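Local coordinates for cytochrome (Paracoccus pantotrophus, PDB 2XTS), which serves as the N-terminal, heme c-carrying part of SoxD in the sulfane dehydrogenase SoxCD, where it probably passes on electrons, at residues Gln26-Gly31 against Asp109-Thr114; Pro84-Val89 against Glu133-Val138; Phe116-Tyr119 against Leu123-Asp126. All blocks are in the same frame, centred on the assembly; numbering follows the deposited sequence. Where two conformers were deposited one is given.

Contact 1. Residues Gln26-Gly31 against Asp109-Thr114; sequences QGLRPG and DTYAIT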
ATOM      1  N   GLN D  26      29.664  32.531   0.559  1.00 10.94           N
ATOM      2  CA  GLN D  26      28.769  32.583  -0.592  0.50 11.25           C
ATOM      3  C   GLN D  26      27.338  32.700  -0.069  1.00 10.50           C
ATOM      4  O   GLN D  26      26.938  31.955   0.833  1.00 10.56           O
ATOM      5  CB  GLN D  26      28.881  31.326  -1.454  0.50 10.84           C
ATOM      6  CG  GLN D  26      30.204  31.123  -2.189  0.50 10.31           C
ATOM      7  CD  GLN D  26      30.188  29.861  -3.028  0.50 10.51           C
ATOM      8  OE1 GLN D  26      29.425  29.744  -3.986  0.50 12.12           O
ATOM      9  NE2 GLN D  26      31.049  28.914  -2.675  0.50 10.73           N
ATOM     10  N   GLY D  27      26.562  33.640  -0.605  1.00 10.74           N
ATOM     11  CA  GLY D  27      25.177  33.816  -0.216  1.00 10.60           C
ATOM     12  C   GLY D  27      24.935  34.954   0.761  1.00 11.03           C
ATOM     13  O   GLY D  27      23.789  35.390   0.919  1.00 11.61           O
ATOM     14  N   LEU D  28      25.996  35.472   1.393  1.00 11.58           N
ATOM     15  CA  LEU D  28      25.851  36.658   2.245  1.00 11.44           C
ATOM     16  C   LEU D  28      25.390  37.856   1.421  1.00 11.84           C
ATOM     17  O   LEU D  28      25.838  38.044   0.298  1.00 13.41           O
ATOM     18  CB  LEU D  28      27.161  37.018   2.945  1.00 12.04           C
ATOM     19  CG  LEU D  28      27.680  36.063   4.018  1.00 13.52           C
ATOM     20  CD1 LEU D  28      29.090  36.493   4.396  1.00 14.96           C
ATOM     21  CD2 LEU D  28      26.782  36.031   5.229  1.00 14.91           C
ATOM     22  N   ARG D  29      24.512  38.663   1.996  1.00 11.75           N
ATOM     23  CA  ARG D  29      24.044  39.874   1.365  1.00 12.21           C
ATOM     24  C   ARG D  29      24.546  41.086   2.139  1.00 11.40           C
ATOM     25  O   ARG D  29      24.809  41.006   3.343  1.00 11.40           O
ATOM     26  CB  ARG D  29      22.525  39.860   1.307  1.00 12.81           C
ATOM     27  CG  ARG D  29      21.993  38.647   0.569  1.00 13.88           C
ATOM     28  CD  ARG D  29      20.506  38.618   0.466  1.00 14.49           C
ATOM     29  NE  ARG D  29      20.084  37.393  -0.200  1.00 14.84           N
ATOM     30  CZ  ARG D  29      18.954  37.238  -0.872  1.00 15.48           C
ATOM     31  NH1 ARG D  29      18.099  38.246  -0.985  1.00 16.99           N
ATOM     32  NH2 ARG D  29      18.694  36.067  -1.440  1.00 14.28           N
ATOM     33  N   PRO D  30      24.642  42.252   1.469  1.00 12.05           N
ATOM     34  CA  PRO D  30      25.160  43.445   2.128  1.00 12.74           C
ATOM     35  C   PRO D  30      24.337  43.855   3.353  1.00 11.40           C
ATOM     36  O   PRO D  30      23.108  43.889   3.294  1.00 13.02           O
ATOM     37  CB  PRO D  30      25.096  44.505   1.015  1.00 13.29           C
ATOM     38  CG  PRO D  30      25.135  43.739  -0.238  1.00 13.72           C
ATOM     39  CD  PRO D  30      24.435  42.466   0.024  1.00 13.17           C
ATOM     40  N   GLY D  31      25.017  44.138   4.455  1.00 11.52           N
ATOM     41  CA  GLY D  31      24.357  44.527   5.672  1.00 11.65           C
ATOM     42  C   GLY D  31      25.278  44.478   6.865  1.00 11.60           C
ATOM     43  O   GLY D  31      26.437  44.094   6.754  1.00 11.82           O
ATOM     44  N   ASP D 109      18.793  42.649  10.587  1.00  9.63           N
ATOM     45  CA  ASP D 109      18.337  42.023  11.824  1.00  9.28           C
ATOM     46  C   ASP D 109      19.100  40.720  12.085  1.00  8.86           C
ATOM     47  O   ASP D 109      19.451  40.396  13.215  1.00  9.54           O
ATOM     48  CB  ASP D 109      16.861  41.607  11.758  1.00  9.95           C
ATOM     49  CG  ASP D 109      15.883  42.745  11.756  1.00 12.44           C
ATOM     50  OD1 ASP D 109      16.241  43.894  12.113  1.00 13.97           O
ATOM     51  OD2 ASP D 109      14.713  42.467  11.373  1.00 14.75           O
ATOM     52  N   THR D 110      19.320  39.955  11.020  1.00  8.83           N
ATOM     53  CA  THR D 110      19.977  38.653  11.149  1.00  8.73           C
ATOM     54  C   THR D 110      21.447  38.811  11.483  1.00  8.75           C
ATOM     55  O   THR D 110      21.993  38.101  12.312  1.00  8.32           O
ATOM     56  CB  THR D 110      19.735  37.777   9.898  1.00  9.08           C
ATOM     57  OG1 THR D 110      18.327  37.694   9.628  1.00 10.83           O
ATOM     58  CG2 THR D 110      20.263  36.369  10.122  1.00  9.05           C
ATOM     59  N   TYR D 111      22.102  39.781  10.874  1.00  8.93           N
ATOM     60  CA  TYR D 111      23.479  40.086  11.290  1.00  9.15           C
ATOM     61  C   TYR D 111      23.561  40.479  12.754  1.00  9.04           C
ATOM     62  O   TYR D 111      24.450  40.043  13.476  1.00  8.71           O
ATOM     63  CB  TYR D 111      24.119  41.190  10.442  1.00  9.59           C
ATOM     64  CG  TYR D 111      24.611  40.752   9.078  1.00  9.55           C
ATOM     65  CD1 TYR D 111      25.614  39.791   8.941  1.00 11.64           C
ATOM     66  CD2 TYR D 111      24.060  41.283   7.922  1.00  8.64           C
ATOM     67  CE1 TYR D 111      26.068  39.414   7.679  1.00 12.46           C
ATOM     68  CE2 TYR D 111      24.489  40.902   6.669  1.00  9.98           C
ATOM     69  CZ  TYR D 111      25.488  39.966   6.551  1.00  9.86           C
ATOM     70  OH  TYR D 111      25.905  39.588   5.298  1.00 12.88           O
ATOM     71  N   ALA D 112      22.644  41.345  13.184  1.00  9.11           N
ATOM     72  CA  ALA D 112      22.617  41.783  14.590  1.00  8.92           C
ATOM     73  C   ALA D 112      22.397  40.612  15.547  1.00  8.35           C
ATOM     74  O   ALA D 112      23.096  40.477  16.553  1.00  8.95           O
ATOM     75  CB  ALA D 112      21.561  42.843  14.805  1.00  9.87           C
ATOM     76  N   ILE D 113      21.417  39.770  15.243  1.00  8.43           N
ATOM     77  CA  ILE D 113      21.139  38.626  16.099  1.00  8.62           C
ATOM     78  C   ILE D 113      22.344  37.689  16.139  1.00  8.57           C
ATOM     79  O   ILE D 113      22.696  37.151  17.179  1.00  9.29           O
ATOM     80  CB  ILE D 113      19.860  37.871  15.642  1.00  9.09           C
ATOM     81  CG1 ILE D 113      18.628  38.701  16.035  1.00 10.32           C
ATOM     82  CG2 ILE D 113      19.804  36.451  16.223  1.00 10.39           C
ATOM     83  CD1 ILE D 113      17.379  38.239  15.368  1.00 14.08           C
ATOM     84  N   THR D 114      22.974  37.471  14.989  1.00  8.35           N
ATOM     85  CA  THR D 114      24.147  36.612  14.930  1.00  8.29           C
ATOM     86  C   THR D 114      25.278  37.204  15.777  1.00  8.57           C
ATOM     87  O   THR D 114      25.932  36.485  16.512  1.00  9.49           O
ATOM     88  CB  THR D 114      24.581  36.346  13.468  1.00  8.59           C
ATOM     89  OG1 THR D 114      23.506  35.729  12.756  1.00  9.58           O
ATOM     90  CG2 THR D 114      25.751  35.409  13.397  1.00  9.13           C
TER
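The phenol ring of Tyr111 reaches out from helix 107-120 to the backbone of Arg29-Gly31 and the side chain of Leu28. Over one face lies the carbonyl of Gly31, whose C is 3.6 Å from Tyr111 CD2, while Arg29 O sits at the edge in the ring plane. There the hydroxyl is held: Tyr111 OH donates to Arg29 O at 2.7 Å, with a C=O...donor angle of 147°. Leu28 reaches the same hydroxyl obliquely, its CD2 3.7 Å from Tyr111 OH. With CG anti to the carbonyl carbon (chi1 -78°), the ring continues from CB toward the loop, and it also meets the ring of Tyr90. Gly31 lies so close that a CB there would press on Tyr111 CE2.

Helix 107-120 is the C-terminal helix of the class I cytochrome c fold, which crosses the N-terminal helix 35-45. Ala112 packs on Thr37 and Leu41 of that helix, and Ile113 touches the heme c, while Tyr111, on another side of the helix, holds the loop leading into strand 32-34. Within the helix, Thr110 O accepts from Thr114 N and Thr114 OG1, which come from opposite faces of the carbonyl plane. The guanidinium of Arg29 leads away from Tyr111, and its NH2 binds Ser15 O.

Contact 2. Residues Pro84-Val89 against Glu133-Val138; sequences PYLSTV and ENFTQV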
ATOM      1  N   PRO D  84      30.279  24.154  13.704  1.00  7.75           N
ATOM      2  CA  PRO D  84      31.546  24.453  13.043  1.00  7.63           C
ATOM      3  C   PRO D  84      31.641  25.842  12.393  1.00  7.68           C
ATOM      4  O   PRO D  84      32.742  26.402  12.346  1.00  9.09           O
ATOM      5  CB  PRO D  84      31.660  23.336  11.999  1.00  8.11           C
ATOM      6  CG  PRO D  84      30.229  23.013  11.686  1.00  7.75           C
ATOM      7  CD  PRO D  84      29.472  23.166  12.965  1.00  7.47           C
ATOM      8  N   TYR D  85      30.529  26.353  11.855  1.00  8.34           N
ATOM      9  CA  TYR D  85      30.545  27.550  10.994  1.00  8.62           C
ATOM     10  C   TYR D  85      29.486  28.570  11.374  1.00  8.47           C
ATOM     11  O   TYR D  85      28.332  28.225  11.660  1.00  8.04           O
ATOM     12  CB  TYR D  85      30.291  27.146   9.523  1.00  9.01           C
ATOM     13  CG  TYR D  85      31.234  26.071   9.031  1.00  9.39           C
ATOM     14  CD1 TYR D  85      32.607  26.303   8.997  1.00 10.72           C
ATOM     15  CD2 TYR D  85      30.780  24.814   8.643  1.00  9.99           C
ATOM     16  CE1 TYR D  85      33.498  25.301   8.614  1.00 11.30           C
ATOM     17  CE2 TYR D  85      31.657  23.834   8.228  1.00 11.57           C
ATOM     18  CZ  TYR D  85      33.001  24.075   8.226  1.00 12.35           C
ATOM     19  OH  TYR D  85      33.866  23.081   7.823  1.00 16.63           O
ATOM     20  N   LEU D  86      29.857  29.835  11.271  1.00  8.01           N
ATOM     21  CA  LEU D  86      28.938  30.936  11.503  1.00  7.95           C
ATOM     22  C   LEU D  86      27.890  31.036  10.425  1.00  7.66           C
ATOM     23  O   LEU D  86      26.776  31.468  10.710  1.00  8.03           O
ATOM     24  CB  LEU D  86      29.712  32.253  11.631  1.00  8.67           C
ATOM     25  CG  LEU D  86      28.901  33.409  12.194  1.00  9.32           C
ATOM     26  CD1 LEU D  86      28.464  33.106  13.600  1.00  9.73           C
ATOM     27  CD2 LEU D  86      29.679  34.698  12.127  1.00 10.94           C
ATOM     28  N   SER D  87      28.235  30.650   9.202  1.00  7.71           N
ATOM     29  CA  SER D  87      27.280  30.701   8.112  1.00  7.14           C
ATOM     30  C   SER D  87      25.959  30.049   8.481  1.00  6.82           C
ATOM     31  O   SER D  87      24.885  30.565   8.163  1.00  7.17           O
ATOM     32  CB  SER D  87      27.848  30.024   6.881  1.00  7.89           C
ATOM     33  OG  SER D  87      28.287  28.729   7.172  1.00  8.24           O
ATOM     34  N   THR D  88      26.033  28.902   9.144  1.00  7.17           N
ATOM     35  CA  THR D  88      24.847  28.130   9.490  1.00  7.21           C
ATOM     36  C   THR D  88      23.940  28.920  10.424  1.00  7.35           C
ATOM     37  O   THR D  88      22.717  28.810  10.361  1.00  7.83           O
ATOM     38  CB  THR D  88      25.255  26.821  10.146  1.00  7.33           C
ATOM     39  OG1 THR D  88      26.355  26.244   9.427  1.00  8.16           O
ATOM     40  CG2 THR D  88      24.091  25.851  10.242  1.00  8.62           C
ATOM     41  N   VAL D  89      24.545  29.678  11.331  1.00  7.63           N
ATOM     42  CA  VAL D  89      23.770  30.470  12.286  1.00  7.90           C
ATOM     43  C   VAL D  89      22.920  31.506  11.545  1.00  7.74           C
ATOM     44  O   VAL D  89      21.714  31.603  11.717  1.00  8.25           O
ATOM     45  CB  VAL D  89      24.660  31.182  13.300  1.00  7.81           C
ATOM     46  CG1 VAL D  89      23.818  31.950  14.320  1.00  9.29           C
ATOM     47  CG2 VAL D  89      25.573  30.167  14.025  1.00  8.63           C
ATOM     48  N   GLU D 133      31.265  42.015   5.169  1.00 15.26           N
ATOM     49  CA  GLU D 133      32.699  42.039   4.896  1.00 15.37           C
ATOM     50  C   GLU D 133      33.570  41.321   5.915  1.00 14.63           C
ATOM     51  O   GLU D 133      34.600  40.776   5.542  1.00 15.70           O
ATOM     52  CB  GLU D 133      33.184  43.480   4.772  1.00 16.47           C
ATOM     53  CG  GLU D 133      32.655  44.240   3.577  1.00 20.94           C
ATOM     54  CD  GLU D 133      33.302  45.608   3.456  1.00 25.33           C
ATOM     55  OE1 GLU D 133      33.040  46.473   4.322  1.00 28.33           O
ATOM     56  OE2 GLU D 133      34.093  45.819   2.512  1.00 29.61           O
ATOM     57  N   ASN D 134      33.192  41.336   7.191  1.00 12.65           N
ATOM     58  CA  ASN D 134      34.012  40.683   8.217  1.00 11.82           C
ATOM     59  C   ASN D 134      33.489  39.311   8.672  1.00 11.50           C
ATOM     60  O   ASN D 134      34.136  38.648   9.474  1.00 12.57           O
ATOM     61  CB  ASN D 134      34.239  41.605   9.438  1.00 12.20           C
ATOM     62  CG  ASN D 134      33.004  41.780  10.292  1.00 12.70           C
ATOM     63  OD1 ASN D 134      31.983  41.200  10.020  1.00 14.03           O
ATOM     64  ND2 ASN D 134      33.100  42.596  11.326  1.00 15.62           N
ATOM     65  N   PHE D 135      32.362  38.882   8.111  1.00 11.96           N
ATOM     66  CA  PHE D 135      31.686  37.676   8.545  1.00 10.68           C
ATOM     67  C   PHE D 135      32.617  36.458   8.499  1.00 10.67           C
ATOM     68  O   PHE D 135      32.673  35.676   9.470  1.00 11.11           O
ATOM     69  CB  PHE D 135      30.476  37.454   7.642  1.00 10.01           C
ATOM     70  CG  PHE D 135      29.544  36.349   8.097  1.00  9.35           C
ATOM     71  CD1 PHE D 135      29.804  35.013   7.796  1.00  9.35           C
ATOM     72  CD2 PHE D 135      28.384  36.651   8.802  1.00  9.18           C
ATOM     73  CE1 PHE D 135      28.916  34.024   8.173  1.00  9.35           C
ATOM     74  CE2 PHE D 135      27.486  35.642   9.173  1.00  8.88           C
ATOM     75  CZ  PHE D 135      27.781  34.347   8.879  1.00  8.30           C
ATOM     76  N   THR D 136      33.335  36.292   7.390  1.00 11.74           N
ATOM     77  CA  THR D 136      34.179  35.105   7.219  1.00 12.90           C
ATOM     78  C   THR D 136      35.472  35.150   8.022  1.00 12.66           C
ATOM     79  O   THR D 136      36.213  34.174   8.021  1.00 14.02           O
ATOM     80  CB  THR D 136      34.499  34.824   5.745  1.00 13.47           C
ATOM     81  OG1 THR D 136      35.197  35.942   5.174  1.00 17.18           O
ATOM     82  CG2 THR D 136      33.215  34.529   4.961  1.00 14.72           C
ATOM     83  N   GLN D 137      35.735  36.243   8.739  1.00 12.60           N
ATOM     84  CA  GLN D 137      36.866  36.271   9.691  1.00 13.88           C
ATOM     85  C   GLN D 137      36.553  35.544  10.997  1.00 13.30           C
ATOM     86  O   GLN D 137      37.455  35.226  11.784  1.00 15.00           O
ATOM     87  CB  GLN D 137      37.258  37.712  10.015  1.00 15.06           C
ATOM     88  CG  GLN D 137      37.751  38.488   8.809  1.00 19.02           C
ATOM     89  CD  GLN D 137      37.985  39.950   9.112  1.00 23.97           C
ATOM     90  OE1 GLN D 137      38.140  40.342  10.262  1.00 28.81           O
ATOM     91  NE2 GLN D 137      38.000  40.767   8.073  1.00 26.93           N
ATOM     92  N   VAL D 138      35.267  35.300  11.253  1.00 12.89           N
ATOM     93  CA  VAL D 138      34.866  34.625  12.486  1.00 12.76           C
ATOM     94  C   VAL D 138      35.067  33.128  12.346  1.00 13.21           C
ATOM     95  O   VAL D 138      34.607  32.528  11.363  1.00 14.73           O
ATOM     96  CB  VAL D 138      33.403  34.932  12.849  1.00 11.83           C
ATOM     97  CG1 VAL D 138      32.991  34.125  14.112  1.00 14.02           C
ATOM     98  CG2 VAL D 138      33.198  36.440  13.034  1.00 13.43           C
TER
HETATM   99  O   HOH W   1      32.683  30.430  10.759  1.00 14.88           O
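Phe135 is the first residue of 133-138 to reach Leu86 and Ser87. The turn before it is held by Asn134, whose side-chain amide bonds the backbone of Thr131 and Val129. Phe135 CG lies anti to the backbone N (chi1 -171°), which carries the ring across to Leu86 and Ser87. Leu86 covers one face: its CD2 makes a CH-pi contact 3.8 Å from the centroid of the Phe135 ring and 14° off the ring normal, and Leu86 CG comes within 3.6 Å of Phe135 CZ. The rim of the ring meets backbone, with Phe135 CE1 3.6 Å from Ser87 N and the CA of Ser87 lying in the ring plane. Leu28 and Tyr111 also pack on this phenyl group, so it is wedged between two parts of the fold.

After Phe135 the chain turns back through two successive bonds, Gln137 N to Asn134 O and Val138 N to Phe135 O. The turn carries Val138 to the same leucine, where Val138 CB lies 3.8 Å from Leu86 CD2 and both methyls are close behind. One branch of Leu86 is therefore shared between an aromatic face and a valine. Beyond it, the carbonyl of Val138 is joined to the backbone of Leu86 by a water that accepts from Leu86 N at 2.9 Å and donates to Val138 O at 2.9 Å, giving both polar groups a partner beside the apolar packing.

Leu86 also rests on Thr114 of helix 107-120. The loop after strand 129-131 thus closes over helix 86-96, which in this class I cytochrome c domain lies between the heme-binding Trp83 and the axial ligand Met97.

Contact 3. Residues Phe116-Tyr119 against Leu123-Asp126; sequences FLLY and LVED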
ATOM      1  N   PHE D 116      24.860  39.066  18.429  1.00  8.40           N
ATOM      2  CA  PHE D 116      24.445  38.820  19.819  1.00  8.68           C
ATOM      3  C   PHE D 116      24.679  37.358  20.247  1.00  8.56           C
ATOM      4  O   PHE D 116      25.052  37.092  21.384  1.00  9.05           O
ATOM      5  CB  PHE D 116      22.958  39.178  20.005  1.00  9.15           C
ATOM      6  CG  PHE D 116      22.436  38.854  21.365  1.00  9.81           C
ATOM      7  CD1 PHE D 116      22.839  39.600  22.458  1.00 11.49           C
ATOM      8  CD2 PHE D 116      21.568  37.779  21.552  1.00 11.34           C
ATOM      9  CE1 PHE D 116      22.399  39.302  23.722  1.00 11.18           C
ATOM     10  CE2 PHE D 116      21.125  37.471  22.843  1.00 10.86           C
ATOM     11  CZ  PHE D 116      21.544  38.246  23.919  1.00 11.67           C
ATOM     12  N   LEU D 117      24.419  36.407  19.353  1.00  8.11           N
ATOM     13  CA  LEU D 117      24.687  34.999  19.669  1.00  8.53           C
ATOM     14  C   LEU D 117      26.194  34.766  19.842  1.00  8.66           C
ATOM     15  O   LEU D 117      26.616  34.019  20.714  1.00  9.11           O
ATOM     16  CB  LEU D 117      24.068  34.071  18.614  1.00  8.59           C
ATOM     17  CG  LEU D 117      22.537  34.013  18.644  1.00  9.10           C
ATOM     18  CD1 LEU D 117      22.079  33.245  17.426  1.00  9.75           C
ATOM     19  CD2 LEU D 117      22.034  33.375  19.934  1.00  9.97           C
ATOM     20  N   LEU D 118      27.020  35.413  19.025  1.00  8.48           N
ATOM     21  CA  LEU D 118      28.471  35.335  19.248  1.00  9.18           C
ATOM     22  C   LEU D 118      28.822  35.878  20.638  1.00  9.53           C
ATOM     23  O   LEU D 118      29.593  35.285  21.368  1.00 10.30           O
ATOM     24  CB  LEU D 118      29.238  36.112  18.187  1.00  8.70           C
ATOM     25  CG  LEU D 118      29.310  35.457  16.821  1.00  9.97           C
ATOM     26  CD1 LEU D 118      29.789  36.446  15.770  1.00 11.45           C
ATOM     27  CD2 LEU D 118      30.195  34.209  16.847  1.00 12.29           C
ATOM     28  N   TYR D 119      28.280  37.038  20.985  1.00  9.90           N
ATOM     29  CA  TYR D 119      28.558  37.632  22.288  1.00  9.87           C
ATOM     30  C   TYR D 119      28.090  36.727  23.433  1.00  9.99           C
ATOM     31  O   TYR D 119      28.794  36.530  24.421  1.00 10.74           O
ATOM     32  CB  TYR D 119      27.859  38.988  22.390  1.00  9.85           C
ATOM     33  CG  TYR D 119      27.870  39.566  23.788  1.00 10.20           C
ATOM     34  CD1 TYR D 119      29.041  40.100  24.308  1.00 12.05           C
ATOM     35  CD2 TYR D 119      26.733  39.519  24.607  1.00 12.59           C
ATOM     36  CE1 TYR D 119      29.071  40.617  25.597  1.00 14.49           C
ATOM     37  CE2 TYR D 119      26.770  40.018  25.889  1.00 15.55           C
ATOM     38  CZ  TYR D 119      27.947  40.566  26.371  1.00 15.44           C
ATOM     39  OH  TYR D 119      27.989  41.067  27.640  1.00 20.65           O
ATOM     40  N   LEU D 123      32.349  34.919  22.473  1.00 11.00           N
ATOM     41  CA  LEU D 123      33.275  34.890  21.333  1.00 11.30           C
ATOM     42  C   LEU D 123      33.657  36.263  20.775  1.00 12.19           C
ATOM     43  O   LEU D 123      34.620  36.377  19.999  1.00 13.55           O
ATOM     44  CB  LEU D 123      32.707  34.022  20.209  1.00 11.33           C
ATOM     45  CG  LEU D 123      32.480  32.570  20.614  1.00 11.81           C
ATOM     46  CD1 LEU D 123      31.715  31.835  19.492  1.00 12.02           C
ATOM     47  CD2 LEU D 123      33.787  31.860  20.989  1.00 14.05           C
ATOM     48  N   VAL D 124      32.859  37.278  21.113  1.00 12.19           N
ATOM     49  CA  VAL D 124      33.139  38.663  20.757  1.00 12.37           C
ATOM     50  C   VAL D 124      32.755  39.538  21.945  1.00 12.83           C
ATOM     51  O   VAL D 124      32.013  39.094  22.834  1.00 13.03           O
ATOM     52  CB  VAL D 124      32.355  39.104  19.486  1.00 11.43           C
ATOM     53  CG1 VAL D 124      32.700  38.238  18.277  1.00 12.98           C
ATOM     54  CG2 VAL D 124      30.859  39.119  19.728  1.00 11.46           C
ATOM     55  N   GLU D 125      33.258  40.775  21.955  1.00 14.09           N
ATOM     56  CA  GLU D 125      32.894  41.751  22.971  1.00 15.00           C
ATOM     57  C   GLU D 125      31.559  42.413  22.627  1.00 14.55           C
ATOM     58  O   GLU D 125      31.039  42.295  21.497  1.00 14.25           O
ATOM     59  CB  GLU D 125      33.988  42.820  23.121  1.00 15.67           C
ATOM     60  CG  GLU D 125      35.368  42.274  23.480  1.00 19.08           C
ATOM     61  CD  GLU D 125      35.388  41.504  24.791  1.00 23.83           C
ATOM     62  OE1 GLU D 125      34.643  41.867  25.720  1.00 27.19           O
ATOM     63  OE2 GLU D 125      36.149  40.513  24.895  1.00 28.53           O
ATOM     64  N   ASP D 126      31.018  43.161  23.580  1.00 15.13           N
ATOM     65  CA  ASP D 126      29.654  43.700  23.458  1.00 15.75           C
ATOM     66  C   ASP D 126      29.514  44.867  22.493  1.00 15.70           C
ATOM     67  O   ASP D 126      28.414  45.348  22.285  1.00 16.12           O
ATOM     68  CB  ASP D 126      29.044  44.068  24.826  1.00 16.29           C
ATOM     69  CG  ASP D 126      29.796  45.161  25.561  1.00 18.46           C
ATOM     70  OD1 ASP D 126      30.667  45.848  24.983  1.00 19.96           O
ATOM     71  OD2 ASP D 126      29.468  45.329  26.756  1.00 22.51           O
TER
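The first torsions of Tyr119 and Val124 turn the two side chains to each other. CG of Tyr119 lies anti to the backbone N (chi1 169°), swinging the ring toward the returning chain, while Val124 puts CG2 between its own N and carbonyl carbon and so directs that methyl at the helix. Val124 CG2 is 3.5 Å from Tyr119 N and 3.7 Å from Leu118 CB, filling the corner between the two residues. Along the rim of the tyrosine, Tyr119 CD1 meets Val124 O at 3.5 Å in an edge contact. Farther out, Asp126 CB touches Tyr119 CE1 at 3.5 Å; the two side chains run side by side in the same direction, ring and carboxylate planes 28° apart. A serine in place of Tyr119 would take the aromatic ring from beside Val124 O and Asp126 CB and would probably open a gap between the helix end and 124-126.

The backbone clasp is a single bond between residues five apart, Leu123 N to Leu118 O at 3.0 Å with a nearly straight N-H...O angle of 162°. The side chains of Leu118 and Leu123 cross at about a right angle, their methyls CD2 and CD1 in contact.

This reversal follows helix 107-120. Tyr119 also lies on Val35 of helix 35-45, and Leu123 on Leu140 and Pro141. The chain then runs on into strand 129-131, which pairs antiparallel with strand 32-34.

How the contacts relate
Helix 107-120 is common to contacts 1 and 3, which lie toward the surface, whereas contact 2 is buried and joins helix 86-96 to the loop after strand 129-131. Chemistry follows place: contacts 1 and 3 each include one direct hydrogen bond to a main-chain carbonyl, from a side-chain hydroxyl in contact 1 and from a backbone N-H beside apolar packing in contact 3, while contact 2 is apolar apart from a bridging water. Phe135 and Leu86 are among the residues that connect contact 2 to the others: Tyr111 CE1 packs on Phe135 CD2, and Leu118 CD2 on Leu86 CD1, each at 3.8 Å. Along the chain, contact 3 is nested within the loop that contact 2 closes.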